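Local coordinates for protein putative thioesterase yhdA (Lactococcus lactis subsp. lactis, PDB 3GEK) that is of unproven function but belongs to the PaaI-like hotdog thioesterases and probably hydrolyses acyl-CoA thioesters, perhaps 1,4-dihydroxy-2-naphthoyl-CoA, at residues F15-S20 with S25-F30; G61-A66 with H107-K112. The protein carries 7 engineered substitutions. All blocks are in the same frame, centred on the assembly; numbering follows the deposited sequence.

The two contacts illustrate how chemistry follows position within one hotdog fold. Contact 1 lies at the surface, its centre about 16 Å from that of the chain, and joins two strands that are neighbours in sequence; backbone bonds, a salt bridge and aliphatic groups laid over rings hold it. Contact 2 is buried, its centre about 6 Å from that of the chain, and ties helix 49-68 to strand 106-115 through two side-chain hydrogen bonds to one serine hydroxyl and a small apolar contact. Strands 28-35 and 106-115 belong to the same antiparallel sheet. The contacts meet at Phe30, whose CD2 lies 3.6 Å from Trp109 CZ3 and equally near Ala63 CB.

Contact 1. Residues F15-S20 with S25-F30; sequences FTDENS and SKIYKF
Phe15 and Lys29 face each other as an antiparallel hydrogen-bonded pair, with Phe15 N giving its hydrogen to Lys29 O at 2.8 Å and Lys29 N returning one to Phe15 O at the same length. Beside them Thr16 and Tyr28 form a non-hydrogen-bonded pair, where Thr16 CA brings its hydrogen to Ile27 O at 3.3 Å. Two CH-pi contacts back the strands, one on each side of the sheet. Lys29 CB sits over a face of the Phe15 ring, 4.0 Å from its centroid, because a chi1 of 58° sets that ring between its own N and carbonyl carbon and folds it across the lysine stem. Thr16 CG2 rests likewise on a face of the Tyr28 ring. This is the beta hairpin of strands 12-16 and 28-35, and its second strand continues the sheet through backbone bonds to Leu99 and Gly97. Beyond Thr16 the first segment is held by polar side chains. Ser20 OG accepts the Ile27 N-H at 3.0 Å, while the extended Lys29 chain reaches back from the paired strand to bring NZ to the syn side of Asp17 OD1, 2.9 Å away in a salt bridge. An alanine in place of Asp17 would lack the carboxylate, and the Lys29 ammonium would probably lose its mate and be free to swing. Asp17 OD2 instead lies against Ile27 CG2, 3.2 Å off.

Contact 2. Residues G61-A66 with H107-K112; sequences GMASNA and HVWEIK
Helix 61-66 runs across strand 107-112 with 10.0 Å between the segment axes and 132° between their directions, and the backbones come nearest at Ser64 and His107, whose CA atoms are 7.1 Å apart. Ser64 OG bridges that space to two rings of the strand. Trp109 NE1 donates to it at 2.9 Å in a nearly straight bond of 173°, with the oxygen almost exactly in the indole plane. His107 ND1 meets the same oxygen at 2.8 Å, at the imidazole edge. A chi1 of -79° holds the hydroxyl beside the serine's own backbone N, directed at both nitrogens. From the residue just before, Ala63 CB touches the benzo part of the indole, 3.5 Å from Trp109 CZ2. The arrangement is that of the hotdog fold, in which the sheet wraps a long central helix. Asn128 of strand 120-131 also bonds Ser64 OG, and His107 NE2 is paired with Asn102 OD1. With both ring nitrogens of His107 engaged, the imidazole is probably held in its rotation, and the buried serine oxygen, gripped by neighbours from two strands, locks the helix to the sheet by directional bonds as well as by packing.

Contact 1. Residues F15-S20 with S25-F30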
loop_
_atom_site.group_PDB
_atom_site.type_symbol
_atom_site.label_atom_id
_atom_site.label_comp_id
_atom_site.label_asym_id
_atom_site.label_seq_id
_atom_site.Cartn_x
_atom_site.Cartn_y
_atom_site.Cartn_z
ATOM N N PHE A 15 -1.412 23.711 -8.646
ATOM C CA PHE A 15 -0.530 24.881 -8.522
ATOM C C PHE A 15 0.876 24.528 -8.047
ATOM O O PHE A 15 1.103 23.456 -7.492
ATOM C CB PHE A 15 -1.148 25.926 -7.576
ATOM C CG PHE A 15 -1.424 25.406 -6.183
ATOM C CD1 PHE A 15 -2.603 24.717 -5.903
ATOM C CD2 PHE A 15 -0.506 25.607 -5.155
ATOM C CE1 PHE A 15 -2.861 24.233 -4.622
ATOM C CE2 PHE A 15 -0.754 25.126 -3.872
ATOM C CZ PHE A 15 -1.935 24.436 -3.606
ATOM N N THR A 16 1.812 25.446 -8.275
ATOM C CA THR A 16 3.159 25.345 -7.721
ATOM C C THR A 16 3.341 26.419 -6.659
ATOM O O THR A 16 2.660 27.448 -6.685
ATOM C CB THR A 16 4.249 25.520 -8.801
ATOM O OG1 THR A 16 4.095 26.790 -9.444
ATOM C CG2 THR A 16 4.162 24.425 -9.842
ATOM N N ASP A 17 4.257 26.181 -5.724
ATOM C CA ASP A 17 4.621 27.197 -4.737
ATOM C C ASP A 17 5.452 28.280 -5.409
ATOM O O ASP A 17 6.150 28.012 -6.392
ATOM C CB ASP A 17 5.410 26.578 -3.579
ATOM C CG ASP A 17 4.719 25.361 -2.984
ATOM O OD1 ASP A 17 3.665 25.522 -2.329
ATOM O OD2 ASP A 17 5.235 24.241 -3.171
ATOM N N GLU A 18 5.373 29.501 -4.879
ATOM C CA GLU A 18 6.184 30.616 -5.371
ATOM C C GLU A 18 7.677 30.377 -5.154
ATOM O O GLU A 18 8.509 30.932 -5.870
ATOM C CB GLU A 18 5.762 31.935 -4.712
ATOM C CG GLU A 18 4.545 32.614 -5.350
ATOM C CD GLU A 18 3.212 32.061 -4.857
ATOM O OE1 GLU A 18 3.199 31.023 -4.164
ATOM O OE2 GLU A 18 2.167 32.677 -5.165
ATOM N N ASN A 19 8.007 29.555 -4.160
ATOM C CA ASN A 19 9.397 29.211 -3.851
ATOM C C ASN A 19 10.080 28.424 -4.973
ATOM O O ASN A 19 11.232 28.704 -5.317
ATOM C CB ASN A 19 9.476 28.442 -2.524
ATOM C CG ASN A 19 8.990 29.267 -1.336
ATOM O OD1 ASN A 19 8.009 28.910 -0.677
ATOM N ND2 ASN A 19 9.672 30.380 -1.064
ATOM N N SER A 20 9.351 27.462 -5.544
ATOM C CA SER A 20 9.837 26.602 -6.633
ATOM C C SER A 20 10.213 27.353 -7.913
ATOM O O SER A 20 10.764 26.761 -8.842
ATOM C CB SER A 20 8.786 25.543 -6.975
ATOM O OG SER A 20 8.589 24.654 -5.895
ATOM N N SER A 25 13.491 21.527 -9.986
ATOM C CA SER A 25 12.476 20.574 -9.540
ATOM C C SER A 25 11.302 21.329 -8.912
ATOM O O SER A 25 11.350 21.710 -7.727
ATOM C CB SER A 25 13.083 19.577 -8.546
ATOM O OG SER A 25 12.266 18.424 -8.400
ATOM N N LYS A 26 10.264 21.561 -9.727
ATOM C CA LYS A 26 9.077 22.287 -9.290
ATOM C C LYS A 26 8.244 21.443 -8.329
ATOM O O LYS A 26 8.082 20.237 -8.535
ATOM C CB LYS A 26 8.219 22.694 -10.494
ATOM C CG LYS A 26 8.961 23.406 -11.628
ATOM C CD LYS A 26 9.287 24.850 -11.284
ATOM C CE LYS A 26 9.703 25.631 -12.525
ATOM N NZ LYS A 26 11.056 25.254 -13.041
ATOM N N ILE A 27 7.732 22.076 -7.276
ATOM C CA ILE A 27 6.869 21.391 -6.320
ATOM C C ILE A 27 5.399 21.616 -6.683
ATOM O O ILE A 27 4.886 22.732 -6.590
ATOM C CB ILE A 27 7.162 21.798 -4.855
ATOM C CG1 ILE A 27 8.558 21.315 -4.439
ATOM C CG2 ILE A 27 6.103 21.208 -3.914
ATOM C CD1 ILE A 27 9.117 22.003 -3.203
ATOM N N TYR A 28 4.750 20.539 -7.116
ATOM C CA TYR A 28 3.361 20.574 -7.565
ATOM C C TYR A 28 2.400 20.119 -6.475
ATOM O O TYR A 28 2.638 19.123 -5.788
ATOM C CB TYR A 28 3.179 19.707 -8.813
ATOM C CG TYR A 28 3.785 20.300 -10.063
ATOM C CD1 TYR A 28 3.064 21.194 -10.853
ATOM C CD2 TYR A 28 5.080 19.968 -10.459
ATOM C CE1 TYR A 28 3.619 21.748 -12.012
ATOM C CE2 TYR A 28 5.644 20.518 -11.616
ATOM C CZ TYR A 28 4.907 21.407 -12.384
ATOM O OH TYR A 28 5.457 21.953 -13.526
ATOM N N LYS A 29 1.314 20.869 -6.331
ATOM C CA LYS A 29 0.270 20.562 -5.373
ATOM C C LYS A 29 -1.090 20.701 -6.046
ATOM O O LYS A 29 -1.210 21.387 -7.063
ATOM C CB LYS A 29 0.343 21.512 -4.179
ATOM C CG LYS A 29 1.537 21.301 -3.263
ATOM C CD LYS A 29 1.667 22.458 -2.280
ATOM C CE LYS A 29 2.774 22.203 -1.270
ATOM N NZ LYS A 29 2.998 23.396 -0.401
ATOM N N PHE A 30 -2.098 20.035 -5.483
ATOM C CA PHE A 30 -3.493 20.322 -5.820
ATOM C C PHE A 30 -4.376 20.468 -4.583
ATOM O O PHE A 30 -4.037 19.987 -3.501
ATOM C CB PHE A 30 -4.083 19.315 -6.823
ATOM C CG PHE A 30 -4.449 17.979 -6.229
ATOM C CD1 PHE A 30 -5.670 17.794 -5.580
ATOM C CD2 PHE A 30 -3.592 16.896 -6.351
ATOM C CE1 PHE A 30 -6.012 16.559 -5.039
ATOM C CE2 PHE A 30 -3.936 15.652 -5.829
ATOM C CZ PHE A 30 -5.146 15.485 -5.170
#

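Contact 2. Residues G61-A66 with H107-K112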
loop_
_atom_site.group_PDB
_atom_site.type_symbol
_atom_site.label_atom_id
_atom_site.label_comp_id
_atom_site.label_asym_id
_atom_site.label_seq_id
_atom_site.Cartn_x
_atom_site.Cartn_y
_atom_site.Cartn_z
ATOM N N GLY A 61 -5.577 12.157 -10.924
ATOM C CA GLY A 61 -5.639 12.071 -12.379
ATOM C C GLY A 61 -5.860 13.417 -13.047
ATOM O O GLY A 61 -5.260 13.702 -14.083
HETATM N N MSE A 62 -6.717 14.230 -12.462
HETATM C CA MSE A 62 -6.987 15.578 -12.968
HETATM C C MSE A 62 -5.747 16.466 -12.844
HETATM O O MSE A 62 -5.402 17.183 -13.776
HETATM C CB MSE A 62 -8.157 16.219 -12.217
HETATM C CG MSE A 62 -9.504 15.525 -12.380
HETATM SE SE MSE A 62 -10.892 16.360 -11.275
HETATM C CE MSE A 62 -11.142 17.970 -12.346
ATOM N N ALA A 63 -5.096 16.401 -11.699
ATOM C CA ALA A 63 -3.865 17.145 -11.421
ATOM C C ALA A 63 -2.725 16.750 -12.357
ATOM O O ALA A 63 -2.053 17.619 -12.915
ATOM C CB ALA A 63 -3.447 16.956 -9.961
ATOM N N SER A 64 -2.520 15.442 -12.526
ATOM C CA SER A 64 -1.498 14.918 -13.434
ATOM C C SER A 64 -1.715 15.389 -14.872
ATOM O O SER A 64 -0.773 15.840 -15.522
ATOM C CB SER A 64 -1.452 13.391 -13.381
ATOM O OG SER A 64 -0.754 12.927 -12.238
ATOM N N ASN A 65 -2.956 15.290 -15.352
ATOM C CA ASN A 65 -3.318 15.742 -16.699
ATOM C C ASN A 65 -3.093 17.238 -16.916
ATOM O O ASN A 65 -2.600 17.649 -17.967
ATOM C CB ASN A 65 -4.767 15.366 -17.030
ATOM C CG ASN A 65 -4.932 13.889 -17.342
ATOM O OD1 ASN A 65 -3.957 13.174 -17.570
ATOM N ND2 ASN A 65 -6.176 13.428 -17.361
ATOM N N ALA A 66 -3.445 18.038 -15.911
ATOM C CA ALA A 66 -3.210 19.482 -15.931
ATOM C C ALA A 66 -1.721 19.850 -16.008
ATOM O O ALA A 66 -1.349 20.772 -16.730
ATOM C CB ALA A 66 -3.858 20.129 -14.728
ATOM N N HIS A 107 3.571 9.434 -12.053
ATOM C CA HIS A 107 3.420 10.469 -11.026
ATOM C C HIS A 107 3.051 9.794 -9.716
ATOM O O HIS A 107 2.195 8.912 -9.697
ATOM C CB HIS A 107 2.339 11.494 -11.387
ATOM C CG HIS A 107 2.781 12.541 -12.364
ATOM N ND1 HIS A 107 1.891 13.365 -13.016
ATOM C CD2 HIS A 107 4.012 12.891 -12.811
ATOM C CE1 HIS A 107 2.552 14.183 -13.815
ATOM N NE2 HIS A 107 3.842 13.913 -13.712
ATOM N N VAL A 108 3.698 10.200 -8.626
ATOM C CA VAL A 108 3.342 9.693 -7.299
ATOM C C VAL A 108 2.828 10.845 -6.450
ATOM O O VAL A 108 3.577 11.779 -6.137
ATOM C CB VAL A 108 4.525 8.990 -6.591
ATOM C CG1 VAL A 108 4.071 8.356 -5.288
ATOM C CG2 VAL A 108 5.160 7.939 -7.503
ATOM N N TRP A 109 1.545 10.783 -6.101
ATOM C CA TRP A 109 0.890 11.831 -5.306
ATOM C C TRP A 109 0.691 11.402 -3.866
ATOM O O TRP A 109 0.262 10.275 -3.597
ATOM C CB TRP A 109 -0.481 12.185 -5.888
ATOM C CG TRP A 109 -0.432 12.946 -7.163
ATOM C CD1 TRP A 109 -0.529 12.438 -8.425
ATOM C CD2 TRP A 109 -0.286 14.365 -7.312
ATOM N NE1 TRP A 109 -0.456 13.453 -9.351
ATOM C CE2 TRP A 109 -0.303 14.644 -8.694
ATOM C CE3 TRP A 109 -0.149 15.428 -6.408
ATOM C CZ2 TRP A 109 -0.175 15.944 -9.201
ATOM C CZ3 TRP A 109 -0.027 16.722 -6.911
ATOM C CH2 TRP A 109 -0.045 16.965 -8.296
ATOM N N GLU A 110 0.999 12.309 -2.947
ATOM C CA GLU A 110 0.661 12.141 -1.543
ATOM C C GLU A 110 -0.570 13.002 -1.261
ATOM O O GLU A 110 -0.523 14.232 -1.392
ATOM C CB GLU A 110 1.835 12.572 -0.673
ATOM C CG GLU A 110 1.570 12.614 0.823
ATOM C CD GLU A 110 2.646 13.398 1.552
ATOM O OE1 GLU A 110 3.766 12.863 1.723
ATOM O OE2 GLU A 110 2.376 14.562 1.939
ATOM N N ILE A 111 -1.665 12.347 -0.881
ATOM C CA ILE A 111 -2.960 13.011 -0.759
ATOM C C ILE A 111 -3.545 12.886 0.647
ATOM O O ILE A 111 -3.714 11.788 1.173
ATOM C CB ILE A 111 -3.964 12.481 -1.821
ATOM C CG1 ILE A 111 -3.446 12.774 -3.231
ATOM C CG2 ILE A 111 -5.365 13.086 -1.620
ATOM C CD1 ILE A 111 -4.004 11.864 -4.322
ATOM N N LYS A 112 -3.857 14.026 1.248
ATOM C CA LYS A 112 -4.486 14.047 2.555
ATOM C C LYS A 112 -5.956 14.437 2.430
ATOM O O LYS A 112 -6.289 15.472 1.856
ATOM C CB LYS A 112 -3.735 14.991 3.502
ATOM C CG LYS A 112 -2.311 14.530 3.815
ATOM C CD LYS A 112 -1.688 15.343 4.942
ATOM C CE LYS A 112 -0.178 15.132 5.018
ATOM N NZ LYS A 112 0.525 15.651 3.796
#